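Local coordinates for protein aminopeptidase N (Francisella tularensis subsp. tularensis, PDB 5DLL) that probably removes N-terminal amino acids from intracellular peptides as a zinc-dependent aminopeptidase of the M1 family, at residues Glu716-Asn721 with Asn728-Phe733; Ala290-Ala295 with Lys662-Ser667. One frame throughout, in Å; residues are numbered along the deposited sequence.

Overall arrangement
Both contacts involve the C-terminal helical region of the chain, and they lie on the same side of its centre, with centres about 23 Å apart and nearest atoms about 8 Å apart. Contact 2 is the long-range one: it brings the loop before helix 297-312, the helix that carries zinc ligand His309, against the loop before helix 668-685, from 367 residues further on. Contact 1 opens after contact 2 has closed and is local, linking the end of helix 707-717 to helix 723-736. Helix 668-685 relates the two, since it follows segment 662-667 directly and packs on Glu716 and Lys719. Contact 1 belongs inside the helical array, whereas contact 2 joins that array to the peptidase domain.

Contact 1: Glu716-Asn721 with Asn728-Phe733; sequences ELLKSN and NAINEF
Leu717 and Ala729 make the closer of the two apolar pairings here, with Leu717 CD2 lying 3.8 Å from Ala729 CB. Both residues send their CB toward the opposing segment, and their CA atoms stand 7.0 Å apart. A methyl group on helix 723-736 lets the backbone of that helix come near the end of helix 707-717, while the branched leucine supplies the bulk between them. Leu717 also touches Ala697, Gln698 and Phe701, so from the end of helix 707-717 it packs against both helix 691-703 and helix 723-736; it is buried, as is Ala729.

Beside this pair, Leu718 reaches Ile730 with the end of its side chain. Its CG is anti to the carbonyl carbon (chi1 -65°), and from there the CD2 branch comes to 4.0 Å from Ile730 CG1. The two side chains cross at about a right angle, and only this methyl and this methylene come close. Branched aliphatic residues suit such a place, for they fill it without bringing in a polar group. Ser750 and Gln751 of helix 741-752 touch Leu718 and Ile730 respectively.

The looser side is the outer one. Ile730 is partly exposed although Leu718 is buried, and Asn731, next along the helix, is exposed, as is Asn721 at the end of the other segment. Ser720, by contrast, is buried and its polar atoms have partners: OG accepts a weak hydrogen bond from the backbone N of Asp722, and O accepts one from Arg726 NE. Helices 707-717 and 723-736, adjacent in sequence and packed through leucine, alanine and isoleucine, form part of the C-terminal helical array of this M1 aminopeptidase, a family region described as ARM repeats.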
ATOM      1  N   GLU A 716      -0.021  -6.662 -26.474  1.00 50.25           N
ATOM      2  CA  GLU A 716       0.246  -7.893 -27.222  1.00 47.30           C
ATOM      3  C   GLU A 716       0.616  -7.594 -28.673  1.00 50.65           C
ATOM      4  O   GLU A 716       1.395  -8.328 -29.284  1.00 59.35           O
ATOM      5  CB  GLU A 716      -0.958  -8.833 -27.164  1.00 46.83           C
ATOM      6  CG  GLU A 716      -1.455  -9.156 -25.759  1.00 50.41           C
ATOM      7  CD  GLU A 716      -0.449  -9.901 -24.896  1.00 54.25           C
ATOM      8  OE1 GLU A 716       0.585 -10.366 -25.424  1.00 60.88           O
ATOM      9  OE2 GLU A 716      -0.705 -10.026 -23.675  1.00 53.36           O
ATOM     10  N   LEU A 717       0.070  -6.508 -29.214  1.00 48.55           N
ATOM     11  CA  LEU A 717       0.441  -6.037 -30.550  1.00 49.65           C
ATOM     12  C   LEU A 717       1.914  -5.593 -30.593  1.00 48.57           C
ATOM     13  O   LEU A 717       2.532  -5.612 -31.654  1.00 46.62           O
ATOM     14  CB  LEU A 717      -0.484  -4.883 -30.981  1.00 56.00           C
ATOM     15  CG  LEU A 717      -1.181  -4.921 -32.349  1.00 57.83           C
ATOM     16  CD1 LEU A 717      -1.652  -6.317 -32.734  1.00 57.43           C
ATOM     17  CD2 LEU A 717      -2.359  -3.953 -32.347  1.00 54.36           C
ATOM     18  N   LEU A 718       2.463  -5.197 -29.442  1.00 48.23           N
ATOM     19  CA  LEU A 718       3.884  -4.828 -29.326  1.00 52.57           C
ATOM     20  C   LEU A 718       4.838  -6.030 -29.257  1.00 53.03           C
ATOM     21  O   LEU A 718       6.051  -5.862 -29.424  1.00 52.66           O
ATOM     22  CB  LEU A 718       4.124  -3.944 -28.096  1.00 53.09           C
ATOM     23  CG  LEU A 718       3.475  -2.559 -28.057  1.00 54.42           C
ATOM     24  CD1 LEU A 718       3.714  -1.924 -26.694  1.00 55.20           C
ATOM     25  CD2 LEU A 718       4.002  -1.670 -29.174  1.00 58.75           C
ATOM     26  N   LYS A 719       4.302  -7.223 -28.991  1.00 48.00           N
ATOM     27  CA  LYS A 719       5.092  -8.463 -29.035  1.00 50.49           C
ATOM     28  C   LYS A 719       5.266  -8.982 -30.465  1.00 50.49           C
ATOM     29  O   LYS A 719       6.031  -9.922 -30.695  1.00 51.39           O
ATOM     30  CB  LYS A 719       4.456  -9.554 -28.166  1.00 52.84           C
ATOM     31  CG  LYS A 719       4.461  -9.251 -26.673  1.00 57.09           C
ATOM     32  CD  LYS A 719       4.103 -10.484 -25.857  1.00 69.73           C
ATOM     33  CE  LYS A 719       4.252 -10.231 -24.366  1.00 83.32           C
ATOM     34  NZ  LYS A 719       4.195 -11.495 -23.583  1.00 90.59           N
ATOM     35  N   SER A 720       4.550  -8.375 -31.413  1.00 50.43           N
ATOM     36  CA  SER A 720       4.660  -8.712 -32.831  1.00 50.85           C
ATOM     37  C   SER A 720       6.090  -8.551 -33.310  1.00 52.82           C
ATOM     38  O   SER A 720       6.756  -7.578 -32.954  1.00 53.28           O
ATOM     39  CB  SER A 720       3.744  -7.802 -33.657  1.00 52.77           C
ATOM     40  OG  SER A 720       3.849  -8.075 -35.044  1.00 56.30           O
ATOM     41  N   ASN A 721       6.556  -9.504 -34.113  1.00 56.22           N
ATOM     42  CA  ASN A 721       7.906  -9.452 -34.679  1.00 62.67           C
ATOM     43  C   ASN A 721       7.984  -8.645 -35.973  1.00 65.63           C
ATOM     44  O   ASN A 721       9.076  -8.426 -36.499  1.00 65.99           O
ATOM     45  CB  ASN A 721       8.442 -10.866 -34.913  1.00 62.77           C
ATOM     46  CG  ASN A 721       8.538 -11.670 -33.631  1.00 62.73           C
ATOM     47  OD1 ASN A 721       8.830 -11.133 -32.562  1.00 62.84           O
ATOM     48  ND2 ASN A 721       8.292 -12.965 -33.732  1.00 64.86           N
ATOM     49  N   ASN A 728       2.534   0.901 -36.209  1.00 65.57           N
ATOM     50  CA  ASN A 728       1.187   1.400 -36.461  1.00 69.22           C
ATOM     51  C   ASN A 728       0.344   1.464 -35.198  1.00 68.75           C
ATOM     52  O   ASN A 728      -0.404   2.418 -35.005  1.00 74.19           O
ATOM     53  CB  ASN A 728       0.482   0.551 -37.520  1.00 71.29           C
ATOM     54  CG  ASN A 728       1.116   0.689 -38.890  1.00 74.05           C
ATOM     55  OD1 ASN A 728       2.143   1.347 -39.053  1.00 73.11           O
ATOM     56  ND2 ASN A 728       0.505   0.064 -39.883  1.00 78.59           N
ATOM     57  N   ALA A 729       0.472   0.454 -34.339  1.00 64.76           N
ATOM     58  CA  ALA A 729      -0.231   0.440 -33.053  1.00 61.58           C
ATOM     59  C   ALA A 729       0.242   1.572 -32.142  1.00 59.50           C
ATOM     60  O   ALA A 729      -0.558   2.158 -31.411  1.00 58.73           O
ATOM     61  CB  ALA A 729      -0.049  -0.904 -32.362  1.00 60.38           C
ATOM     62  N   ILE A 730       1.538   1.872 -32.188  1.00 57.53           N
ATOM     63  CA  ILE A 730       2.099   2.997 -31.444  1.00 55.95           C
ATOM     64  C   ILE A 730       1.432   4.291 -31.905  1.00 57.90           C
ATOM     65  O   ILE A 730       0.958   5.076 -31.083  1.00 56.85           O
ATOM     66  CB  ILE A 730       3.635   3.081 -31.615  1.00 57.12           C
ATOM     67  CG1 ILE A 730       4.313   1.917 -30.880  1.00 56.85           C
ATOM     68  CG2 ILE A 730       4.184   4.396 -31.075  1.00 56.94           C
ATOM     69  CD1 ILE A 730       5.770   1.716 -31.242  1.00 57.13           C
ATOM     70  N   ASN A 731       1.379   4.488 -33.222  1.00 61.76           N
ATOM     71  CA  ASN A 731       0.778   5.687 -33.814  1.00 65.35           C
ATOM     72  C   ASN A 731      -0.730   5.739 -33.612  1.00 66.83           C
ATOM     73  O   ASN A 731      -1.264   6.755 -33.162  1.00 62.87           O
ATOM     74  CB  ASN A 731       1.075   5.756 -35.315  1.00 69.86           C
ATOM     75  CG  ASN A 731       2.559   5.821 -35.622  1.00 73.25           C
ATOM     76  OD1 ASN A 731       3.380   6.138 -34.756  1.00 70.31           O
ATOM     77  ND2 ASN A 731       2.912   5.516 -36.865  1.00 78.93           N
ATOM     78  N   GLU A 732      -1.402   4.639 -33.962  1.00 71.18           N
ATOM     79  CA  GLU A 732      -2.854   4.508 -33.806  1.00 73.13           C
ATOM     80  C   GLU A 732      -3.283   4.786 -32.362  1.00 69.01           C
ATOM     81  O   GLU A 732      -4.262   5.496 -32.138  1.00 70.37           O
ATOM     82  CB  GLU A 732      -3.342   3.117 -34.254  1.00 81.42           C
ATOM     83  CG  GLU A 732      -3.407   2.918 -35.771  1.00 92.69           C
ATOM     84  CD  GLU A 732      -3.606   1.461 -36.200  1.00 96.10           C
ATOM     85  OE1 GLU A 732      -3.229   1.120 -37.343  1.00 93.69           O
ATOM     86  OE2 GLU A 732      -4.138   0.649 -35.413  1.00 86.90           O
ATOM     87  N   PHE A 733      -2.543   4.249 -31.393  1.00 63.35           N
ATOM     88  CA  PHE A 733      -2.832   4.492 -29.975  1.00 62.40           C
ATOM     89  C   PHE A 733      -2.633   5.968 -29.615  1.00 65.93           C
ATOM     90  O   PHE A 733      -3.451   6.550 -28.904  1.00 66.84           O
ATOM     91  CB  PHE A 733      -1.956   3.605 -29.083  1.00 59.66           C
ATOM     92  CG  PHE A 733      -2.411   3.528 -27.644  1.00 59.85           C
ATOM     93  CD1 PHE A 733      -2.072   4.518 -26.732  1.00 59.08           C
ATOM     94  CD2 PHE A 733      -3.158   2.447 -27.194  1.00 58.96           C
ATOM     95  CE1 PHE A 733      -2.480   4.436 -25.408  1.00 57.61           C
ATOM     96  CE2 PHE A 733      -3.567   2.362 -25.871  1.00 57.25           C
ATOM     97  CZ  PHE A 733      -3.227   3.358 -24.978  1.00 56.33           C
TER

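Contact 2: Ala290-Ala295 with Lys662-Ser667; sequences ASNKTA and KPYSLS
Tyr664 swings CG to the far side of CA from its own N (chi1 -177°), which, with the ring turned to chi2 73°, carries it toward the loop 290-295, where Asn292, at chi1 -86°, brings its carboxamide to meet it. Asn292 OD1 lies at the ring edge, near the ring plane, 4.2 Å from Tyr664 CD2, a loose approach rather than a specific bond. Asparagine suits this exposed rim, because its amide can face water as well as the ring. At the far end of the side chain, Tyr664 OH stands 4.4 Å from Ala295 O, but its hydrogen bond is with Asp297 OD1, at the start of helix 297-312. Phe300 of that helix touches both Tyr664 and Ala295. Tyrosine suits the place because its ring packs on this apolar neighbour while its hydroxyl reaches the aspartate.

Its own loop is shaped by Ser665, whose OG accepts from Ser667 N at 3.2 Å, an ST turn. Ser667 occupies the N-cap of helix 668-685, its OG accepting a weak hydrogen bond from Gln670 N. The whole is an interdomain loop-to-loop contact, joining the M1 peptidase domain to the helical C-terminal domain.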
ATOM      1  N   ALA A 290     -11.540   8.355 -12.087  1.00 51.57           N
ATOM      2  CA  ALA A 290     -11.709   7.282 -13.059  1.00 52.67           C
ATOM      3  C   ALA A 290     -12.873   7.574 -13.994  1.00 55.71           C
ATOM      4  O   ALA A 290     -13.984   7.845 -13.542  1.00 58.28           O
ATOM      5  CB  ALA A 290     -11.918   5.951 -12.352  1.00 49.40           C
ATOM      6  N   SER A 291     -12.599   7.537 -15.297  1.00 66.59           N
ATOM      7  CA  SER A 291     -13.633   7.585 -16.327  1.00 65.19           C
ATOM      8  C   SER A 291     -13.758   6.194 -16.920  1.00 66.98           C
ATOM      9  O   SER A 291     -12.805   5.417 -16.874  1.00 62.30           O
ATOM     10  CB  SER A 291     -13.258   8.586 -17.422  1.00 69.50           C
ATOM     11  OG  SER A 291     -12.750   9.786 -16.861  1.00 70.80           O
ATOM     12  N   ASN A 292     -14.931   5.876 -17.468  1.00 86.88           N
ATOM     13  CA  ASN A 292     -15.166   4.564 -18.093  1.00 92.16           C
ATOM     14  C   ASN A 292     -14.267   4.335 -19.307  1.00 95.27           C
ATOM     15  O   ASN A 292     -13.812   3.209 -19.562  1.00 73.35           O
ATOM     16  CB  ASN A 292     -16.635   4.401 -18.503  1.00 99.37           C
ATOM     17  CG  ASN A 292     -17.504   3.886 -17.371  1.00 98.69           C
ATOM     18  OD1 ASN A 292     -18.170   2.856 -17.504  1.00 91.81           O
ATOM     19  ND2 ASN A 292     -17.493   4.591 -16.246  1.00 89.02           N
ATOM     20  N   LYS A 293     -14.008   5.415 -20.038  1.00 90.22           N
ATOM     21  CA  LYS A 293     -13.171   5.365 -21.230  1.00 95.23           C
ATOM     22  C   LYS A 293     -11.709   5.068 -20.890  1.00 83.21           C
ATOM     23  O   LYS A 293     -11.056   4.293 -21.591  1.00 74.89           O
ATOM     24  CB  LYS A 293     -13.242   6.691 -21.996  1.00115.83           C
ATOM     25  CG  LYS A 293     -14.646   7.193 -22.308  1.00119.37           C
ATOM     26  CD  LYS A 293     -14.651   8.244 -23.415  1.00127.64           C
ATOM     27  CE  LYS A 293     -13.655   9.373 -23.172  1.00125.61           C
ATOM     28  NZ  LYS A 293     -13.770   9.985 -21.816  1.00112.81           N
ATOM     29  N   THR A 294     -11.209   5.678 -19.811  1.00 62.96           N
ATOM     30  CA  THR A 294      -9.772   5.718 -19.533  1.00 53.51           C
ATOM     31  C   THR A 294      -9.271   4.740 -18.475  1.00 49.33           C
ATOM     32  O   THR A 294      -8.167   4.213 -18.604  1.00 50.27           O
ATOM     33  CB  THR A 294      -9.341   7.132 -19.104  1.00 54.95           C
ATOM     34  OG1 THR A 294     -10.084   7.534 -17.947  1.00 55.49           O
ATOM     35  CG2 THR A 294      -9.569   8.122 -20.235  1.00 57.53           C
ATOM     36  N   ALA A 295     -10.049   4.513 -17.421  1.00 46.00           N
ATOM     37  CA  ALA A 295      -9.593   3.663 -16.319  1.00 45.36           C
ATOM     38  C   ALA A 295      -9.713   2.181 -16.676  1.00 47.92           C
ATOM     39  O   ALA A 295     -10.719   1.747 -17.248  1.00 53.77           O
ATOM     40  CB  ALA A 295     -10.366   3.974 -15.045  1.00 43.94           C
ATOM     41  N   LYS A 662     -20.723  -8.921 -24.188  1.00 51.59           N
ATOM     42  CA  LYS A 662     -21.505  -8.174 -23.205  1.00 54.83           C
ATOM     43  C   LYS A 662     -21.015  -6.736 -23.105  1.00 62.33           C
ATOM     44  O   LYS A 662     -19.847  -6.453 -23.376  1.00 58.83           O
ATOM     45  CB  LYS A 662     -21.417  -8.823 -21.817  1.00 54.40           C
ATOM     46  CG  LYS A 662     -22.166 -10.140 -21.687  1.00 64.95           C
ATOM     47  CD  LYS A 662     -21.917 -10.804 -20.342  1.00 67.84           C
ATOM     48  CE  LYS A 662     -22.839 -11.996 -20.138  1.00 83.65           C
ATOM     49  NZ  LYS A 662     -22.727 -12.584 -18.774  1.00 91.36           N
ATOM     50  N   PRO A 663     -21.906  -5.817 -22.698  1.00 74.14           N
ATOM     51  CA  PRO A 663     -21.488  -4.447 -22.408  1.00 74.59           C
ATOM     52  C   PRO A 663     -20.540  -4.404 -21.205  1.00 69.54           C
ATOM     53  O   PRO A 663     -20.651  -5.246 -20.311  1.00 59.36           O
ATOM     54  CB  PRO A 663     -22.811  -3.742 -22.082  1.00 80.60           C
ATOM     55  CG  PRO A 663     -23.713  -4.831 -21.612  1.00 79.94           C
ATOM     56  CD  PRO A 663     -23.344  -6.021 -22.439  1.00 77.16           C
ATOM     57  N   TYR A 664     -19.624  -3.431 -21.193  1.00 61.40           N
ATOM     58  CA  TYR A 664     -18.617  -3.311 -20.132  1.00 49.70           C
ATOM     59  C   TYR A 664     -19.257  -3.151 -18.751  1.00 46.23           C
ATOM     60  O   TYR A 664     -20.270  -2.461 -18.589  1.00 42.45           O
ATOM     61  CB  TYR A 664     -17.660  -2.142 -20.413  1.00 49.22           C
ATOM     62  CG  TYR A 664     -16.548  -1.988 -19.392  1.00 48.28           C
ATOM     63  CD1 TYR A 664     -15.485  -2.889 -19.349  1.00 49.33           C
ATOM     64  CD2 TYR A 664     -16.557  -0.942 -18.468  1.00 51.66           C
ATOM     65  CE1 TYR A 664     -14.467  -2.753 -18.416  1.00 51.14           C
ATOM     66  CE2 TYR A 664     -15.544  -0.798 -17.531  1.00 49.11           C
ATOM     67  CZ  TYR A 664     -14.500  -1.705 -17.509  1.00 54.67           C
ATOM     68  OH  TYR A 664     -13.486  -1.574 -16.583  1.00 51.85           O
ATOM     69  N   SER A 665     -18.644  -3.801 -17.768  1.00 42.34           N
ATOM     70  CA  SER A 665     -19.162  -3.856 -16.411  1.00 42.06           C
ATOM     71  C   SER A 665     -18.024  -4.195 -15.464  1.00 43.34           C
ATOM     72  O   SER A 665     -17.026  -4.791 -15.878  1.00 41.97           O
ATOM     73  CB  SER A 665     -20.260  -4.921 -16.317  1.00 46.36           C
ATOM     74  OG  SER A 665     -20.433  -5.394 -14.989  1.00 45.88           O
ATOM     75  N   LEU A 666     -18.188  -3.827 -14.196  1.00 46.47           N
ATOM     76  CA  LEU A 666     -17.181  -4.091 -13.170  1.00 49.97           C
ATOM     77  C   LEU A 666     -17.569  -5.245 -12.236  1.00 51.66           C
ATOM     78  O   LEU A 666     -17.183  -5.257 -11.065  1.00 56.53           O
ATOM     79  CB  LEU A 666     -16.921  -2.824 -12.354  1.00 51.88           C
ATOM     80  CG  LEU A 666     -16.312  -1.652 -13.124  1.00 51.11           C
ATOM     81  CD1 LEU A 666     -16.479  -0.365 -12.329  1.00 50.23           C
ATOM     82  CD2 LEU A 666     -14.847  -1.920 -13.453  1.00 49.60           C
ATOM     83  N   SER A 667     -18.324  -6.213 -12.753  1.00 46.81           N
ATOM     84  CA  SER A 667     -18.611  -7.435 -12.010  1.00 47.64           C
ATOM     85  C   SER A 667     -17.349  -8.286 -11.976  1.00 49.18           C
ATOM     86  O   SER A 667     -16.598  -8.323 -12.954  1.00 48.93           O
ATOM     87  CB  SER A 667     -19.750  -8.215 -12.668  1.00 47.95           C
ATOM     88  OG  SER A 667     -19.436  -8.533 -14.013  1.00 46.63           O
TER